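Side-chain contacts in mating-type switching protein swi5 (Schizosaccharomyces pombe, PDB 3VIQ), which is required for mating-type switching and works with Sfr1 as an activator of Rad51-mediated strand exchange in recombinational DNA repair: residues A27-L31 against K32-A36; E68-S72 against V73-D77. All coordinates share one frame; numbering follows the deposited sequence. Where two conformers were deposited one is given.

Both contacts are local, and each sits where a helix ends and the chain turns. Contact 1 fills the turn between helix 3-29 and helix 36-67. Contact 2 follows the other end of helix 36-67 and leads into the short helix 76-79. The two share that long helix but lie on opposite sides of the chain's centre, their centres about 45 Å apart. Contact 1 is partly buried, mainly at Leu31 and Ala36, and the Sfr1 chain packs against it. Contact 2 is a surface contact, and only Leu75 is buried there. Apolar packing dominates the first across its segments. Backbone hydrogen bonds dominate the second.

Contact 1 of 2, residues A27-L31 against K32-A36; sequences ALAKL and KNRDA
Leu28 and Arg34 cross at about a right angle. In the conformer described here, one of two modelled for Arg34, the guanidinium lies against the base of the leucine. The second conformer makes this packing less certain. Leu28 CB sits 3.5 Å above one face of the group, displaced toward its rim. The nearest approach between these side chains is Leu28 CB to Arg34 NH2, 3.7 Å. The arginine runs straight through CD and then bends (chi3 61°), which swings the guanidinium back over the end of helix 3-29. In this conformer its NH2 also makes a weak hydrogen bond to Gln25 OE1, about one turn before Leu28.

Leu31 carries the apolar side of the turn. Its CD1 reaches Ala36 CB at 3.7 Å, so the leucine spans the turn from its own end to Ala36. Leu31 CD1 also lies 3.5 Å from Asn33 O. Leu28 CD2 is farther from Ala36 CB, at 4.5 Å, and lies 3.6 Å from Arg34 O.

Asn33 forms an Asx turn. Asp35 N donates to Asn33 OD1 at 3.2 Å, with an N-H...O angle of 153°. The donor stands well above the amide carbonyl plane, 66° out of it. Asn33 ND2 is hydrogen-bonded to Gln38 OE1, so both ends of the amide are engaged. Asp35 is the N-cap of the next helix, and its OD1 weakly caps Gln38 N.

The turn also faces the Sfr1 chain. Glu33 of Sfr1 accepts from the backbone N of Lys32 and of Asn33, while Ala29 of Sfr1 packs on Leu31 and Ala36. Within swi5, the contact joins the C-terminal end of helix 3-29 to the first turn of helix 36-67.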
loop_
_atom_site.group_PDB
_atom_site.type_symbol
_atom_site.label_atom_id
_atom_site.label_comp_id
_atom_site.label_asym_id
_atom_site.label_seq_id
_atom_site.Cartn_x
_atom_site.Cartn_y
_atom_site.Cartn_z
ATOM N N ALA B 27 -1.008 28.153 -4.572
ATOM C CA ALA B 27 -1.290 26.941 -3.822
ATOM C C ALA B 27 -0.055 26.471 -3.073
ATOM O O ALA B 27 -0.147 26.135 -1.911
ATOM C CB ALA B 27 -1.872 25.855 -4.696
ATOM N N LEU B 28 1.107 26.503 -3.714
ATOM C CA LEU B 28 2.362 26.081 -3.075
ATOM C C LEU B 28 2.753 26.961 -1.902
ATOM O O LEU B 28 3.418 26.496 -0.966
ATOM C CB LEU B 28 3.505 26.082 -4.083
ATOM C CG LEU B 28 3.370 25.021 -5.176
ATOM C CD1 LEU B 28 4.530 25.119 -6.166
ATOM C CD2 LEU B 28 3.277 23.607 -4.555
ATOM N N ALA B 29 2.342 28.228 -1.957
ATOM C CA ALA B 29 2.645 29.177 -0.909
ATOM C C ALA B 29 1.958 28.824 0.372
ATOM O O ALA B 29 2.438 29.200 1.412
ATOM C CB ALA B 29 2.271 30.639 -1.327
ATOM N N LYS B 30 0.843 28.101 0.304
ATOM C CA LYS B 30 0.111 27.699 1.509
ATOM C C LYS B 30 0.698 26.474 2.214
ATOM O O LYS B 30 0.215 26.083 3.266
ATOM C CB LYS B 30 -1.361 27.432 1.176
ATOM C CG LYS B 30 -2.133 28.702 0.898
ATOM C CD LYS B 30 -3.409 28.440 0.127
ATOM C CE LYS B 30 -4.104 29.766 -0.248
ATOM N NZ LYS B 30 -5.218 29.561 -1.232
ATOM N N LEU B 31 1.753 25.891 1.654
ATOM C CA LEU B 31 2.307 24.653 2.173
ATOM C C LEU B 31 3.562 24.900 2.996
ATOM O O LEU B 31 4.400 25.719 2.626
ATOM C CB LEU B 31 2.648 23.714 1.019
ATOM C CG LEU B 31 1.533 23.275 0.070
ATOM C CD1 LEU B 31 2.083 22.289 -0.963
ATOM C CD2 LEU B 31 0.362 22.665 0.829
ATOM N N LYS B 32 3.689 24.183 4.105
ATOM C CA LYS B 32 4.924 24.169 4.883
ATOM C C LYS B 32 6.047 23.603 4.040
ATOM O O LYS B 32 7.158 24.096 4.069
ATOM C CB LYS B 32 4.757 23.311 6.147
ATOM C CG LYS B 32 6.005 23.243 7.029
ATOM C CD LYS B 32 5.696 22.719 8.461
ATOM C CE LYS B 32 6.990 22.483 9.268
ATOM N NZ LYS B 32 6.928 22.997 10.671
ATOM N N ASN B 33 5.749 22.550 3.297
ATOM C CA ASN B 33 6.720 21.923 2.432
ATOM C C ASN B 33 6.269 22.087 0.964
ATOM O O ASN B 33 5.191 21.664 0.594
ATOM C CB ASN B 33 6.870 20.459 2.850
ATOM C CG ASN B 33 7.813 19.686 1.953
ATOM O OD1 ASN B 33 8.591 20.274 1.203
ATOM N ND2 ASN B 33 7.733 18.352 2.008
ATOM N N ARG B 34 7.100 22.712 0.134
ATOM C CA ARG B 34 6.680 23.016 -1.236
ATOM C C ARG B 34 6.699 21.778 -2.149
ATOM O O ARG B 34 6.047 21.763 -3.185
ATOM C CB ARG B 34 7.493 24.186 -1.785
ATOM C CG ARG B 34 7.230 25.498 -0.997
ATOM C CD ARG B 34 8.025 26.702 -1.516
ATOM N NE ARG B 34 7.709 27.043 -2.903
ATOM C CZ ARG B 34 6.751 27.886 -3.279
ATOM N NH1 ARG B 34 5.983 28.484 -2.374
ATOM N NH2 ARG B 34 6.557 28.129 -4.571
ATOM N N ASP B 35 7.412 20.736 -1.741
ATOM C CA ASP B 35 7.381 19.465 -2.457
ATOM C C ASP B 35 6.072 18.708 -2.158
ATOM O O ASP B 35 6.077 17.749 -1.397
ATOM C CB ASP B 35 8.583 18.591 -2.066
ATOM C CG ASP B 35 8.769 17.386 -2.995
ATOM O OD1 ASP B 35 7.875 17.092 -3.815
ATOM O OD2 ASP B 35 9.827 16.729 -2.902
ATOM N N ALA B 36 4.979 19.130 -2.797
ATOM C CA ALA B 36 3.652 18.600 -2.515
ATOM C C ALA B 36 3.542 17.132 -2.861
ATOM O O ALA B 36 2.779 16.401 -2.236
ATOM C CB ALA B 36 2.575 19.390 -3.279
#

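Contact 2 of 2, residues E68-S72 against V73-D77; sequences EKCTS and VELFD
Thr71 O accepts from Glu74 N at 3.0 Å and Ser72 O from Leu75 N at 2.9 Å, two successive i to i+3 turns that start the chain toward helix 76-79. The side chain of Glu74 returns to the same loop. Its CG is anti to its carbonyl carbon (chi1 -58°), and the extended chain brings OE2 within 3.4 Å of Thr71 N, a weak hydrogen bond. The carboxylate also touches Cys70, with OE1 3.7 Å from Cys70 CB. Thr71 and Val73 lie side by side and point the same way, their CG2 atoms 3.9 Å apart.

Phe76 folds back over the turn. Val73 CA lies 3.9 Å above the centre of one ring face, and Ser72 O approaches Phe76 CD1 obliquely at 3.4 Å. An alanine here would probably uncover the backbone at Val73 and take from Leu58 the ring that packs on it.

Helix 36-67 ends in a Schellman motif at Lys69. Leu75 turns inward onto Ile61, Val64 and Ala65, and Phe76 meets Leu58. These two residues set the start of helix 76-79 against the C-terminal part of helix 36-67, and the loop 68-72 makes the turn between them.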
loop_
_atom_site.group_PDB
_atom_site.type_symbol
_atom_site.label_atom_id
_atom_site.label_comp_id
_atom_site.label_asym_id
_atom_site.label_seq_id
_atom_site.Cartn_x
_atom_site.Cartn_y
_atom_site.Cartn_z
ATOM N N GLU B 68 -10.567 -19.181 21.812
ATOM C CA GLU B 68 -10.868 -18.891 23.235
ATOM C C GLU B 68 -12.343 -18.615 23.544
ATOM O O GLU B 68 -12.670 -18.314 24.674
ATOM C CB GLU B 68 -10.029 -17.720 23.732
ATOM C CG GLU B 68 -8.559 -17.911 23.478
ATOM C CD GLU B 68 -7.699 -17.393 24.589
ATOM O OE1 GLU B 68 -7.972 -16.291 25.107
ATOM O OE2 GLU B 68 -6.734 -18.088 24.942
ATOM N N LYS B 69 -13.222 -18.701 22.547
ATOM C CA LYS B 69 -14.656 -18.526 22.758
ATOM C C LYS B 69 -14.995 -17.201 23.427
ATOM O O LYS B 69 -15.648 -17.165 24.458
ATOM C CB LYS B 69 -15.203 -19.712 23.560
ATOM C CG LYS B 69 -15.016 -21.066 22.852
ATOM C CD LYS B 69 -15.938 -21.202 21.647
ATOM C CE LYS B 69 -15.356 -22.114 20.549
ATOM N NZ LYS B 69 -15.397 -23.559 20.920
ATOM N N CYS B 70 -14.536 -16.105 22.825
ATOM C CA CYS B 70 -14.802 -14.763 23.345
ATOM C C CYS B 70 -14.838 -13.751 22.240
ATOM O O CYS B 70 -14.460 -14.022 21.079
ATOM C CB CYS B 70 -13.755 -14.351 24.375
ATOM S SG CYS B 70 -12.087 -14.014 23.721
ATOM N N THR B 71 -15.329 -12.574 22.598
ATOM C CA THR B 71 -15.390 -11.473 21.659
ATOM C C THR B 71 -14.001 -10.916 21.539
ATOM O O THR B 71 -13.227 -10.935 22.516
ATOM C CB THR B 71 -16.349 -10.403 22.106
ATOM O OG1 THR B 71 -17.584 -11.018 22.465
ATOM C CG2 THR B 71 -16.590 -9.430 20.985
ATOM N N SER B 72 -13.688 -10.448 20.328
ATOM C CA SER B 72 -12.360 -9.964 19.972
ATOM C C SER B 72 -11.895 -8.887 20.951
ATOM O O SER B 72 -10.752 -8.920 21.382
ATOM C CB SER B 72 -12.360 -9.421 18.540
ATOM O OG SER B 72 -13.251 -8.326 18.452
ATOM N N VAL B 73 -12.789 -7.978 21.340
ATOM C CA VAL B 73 -12.390 -6.885 22.226
ATOM C C VAL B 73 -11.770 -7.390 23.528
ATOM O O VAL B 73 -10.917 -6.719 24.083
ATOM C CB VAL B 73 -13.541 -5.894 22.552
ATOM C CG1 VAL B 73 -13.878 -5.041 21.345
ATOM C CG2 VAL B 73 -14.772 -6.637 23.103
ATOM N N GLU B 74 -12.149 -8.581 23.996
ATOM C CA GLU B 74 -11.614 -9.078 25.255
ATOM C C GLU B 74 -10.113 -9.410 25.138
ATOM O O GLU B 74 -9.398 -9.468 26.151
ATOM C CB GLU B 74 -12.426 -10.267 25.746
ATOM C CG GLU B 74 -13.924 -9.938 25.929
ATOM C CD GLU B 74 -14.774 -11.156 26.268
ATOM O OE1 GLU B 74 -14.334 -11.991 27.099
ATOM O OE2 GLU B 74 -15.896 -11.272 25.712
ATOM N N LEU B 75 -9.601 -9.551 23.915
ATOM C CA LEU B 75 -8.173 -9.872 23.741
ATOM C C LEU B 75 -7.294 -8.674 23.394
ATOM O O LEU B 75 -6.035 -8.787 23.340
ATOM C CB LEU B 75 -7.989 -10.964 22.684
ATOM C CG LEU B 75 -8.675 -12.291 22.943
ATOM C CD1 LEU B 75 -10.158 -12.153 22.630
ATOM C CD2 LEU B 75 -8.038 -13.349 22.073
ATOM N N PHE B 76 -7.926 -7.519 23.190
ATOM C CA PHE B 76 -7.183 -6.308 22.759
ATOM C C PHE B 76 -6.057 -5.934 23.719
ATOM O O PHE B 76 -4.959 -5.567 23.279
ATOM C CB PHE B 76 -8.153 -5.148 22.540
ATOM C CG PHE B 76 -8.910 -5.202 21.209
ATOM C CD1 PHE B 76 -8.794 -6.298 20.329
ATOM C CD2 PHE B 76 -9.723 -4.131 20.825
ATOM C CE1 PHE B 76 -9.494 -6.324 19.089
ATOM C CE2 PHE B 76 -10.415 -4.142 19.612
ATOM C CZ PHE B 76 -10.302 -5.245 18.734
ATOM N N ASP B 77 -6.286 -6.061 25.023
ATOM C CA ASP B 77 -5.234 -5.693 25.979
ATOM C C ASP B 77 -4.006 -6.578 25.891
ATOM O O ASP B 77 -2.881 -6.089 25.938
ATOM C CB ASP B 77 -5.748 -5.699 27.409
ATOM C CG ASP B 77 -6.586 -4.504 27.707
ATOM O OD1 ASP B 77 -6.268 -3.399 27.205
ATOM O OD2 ASP B 77 -7.575 -4.664 28.439
#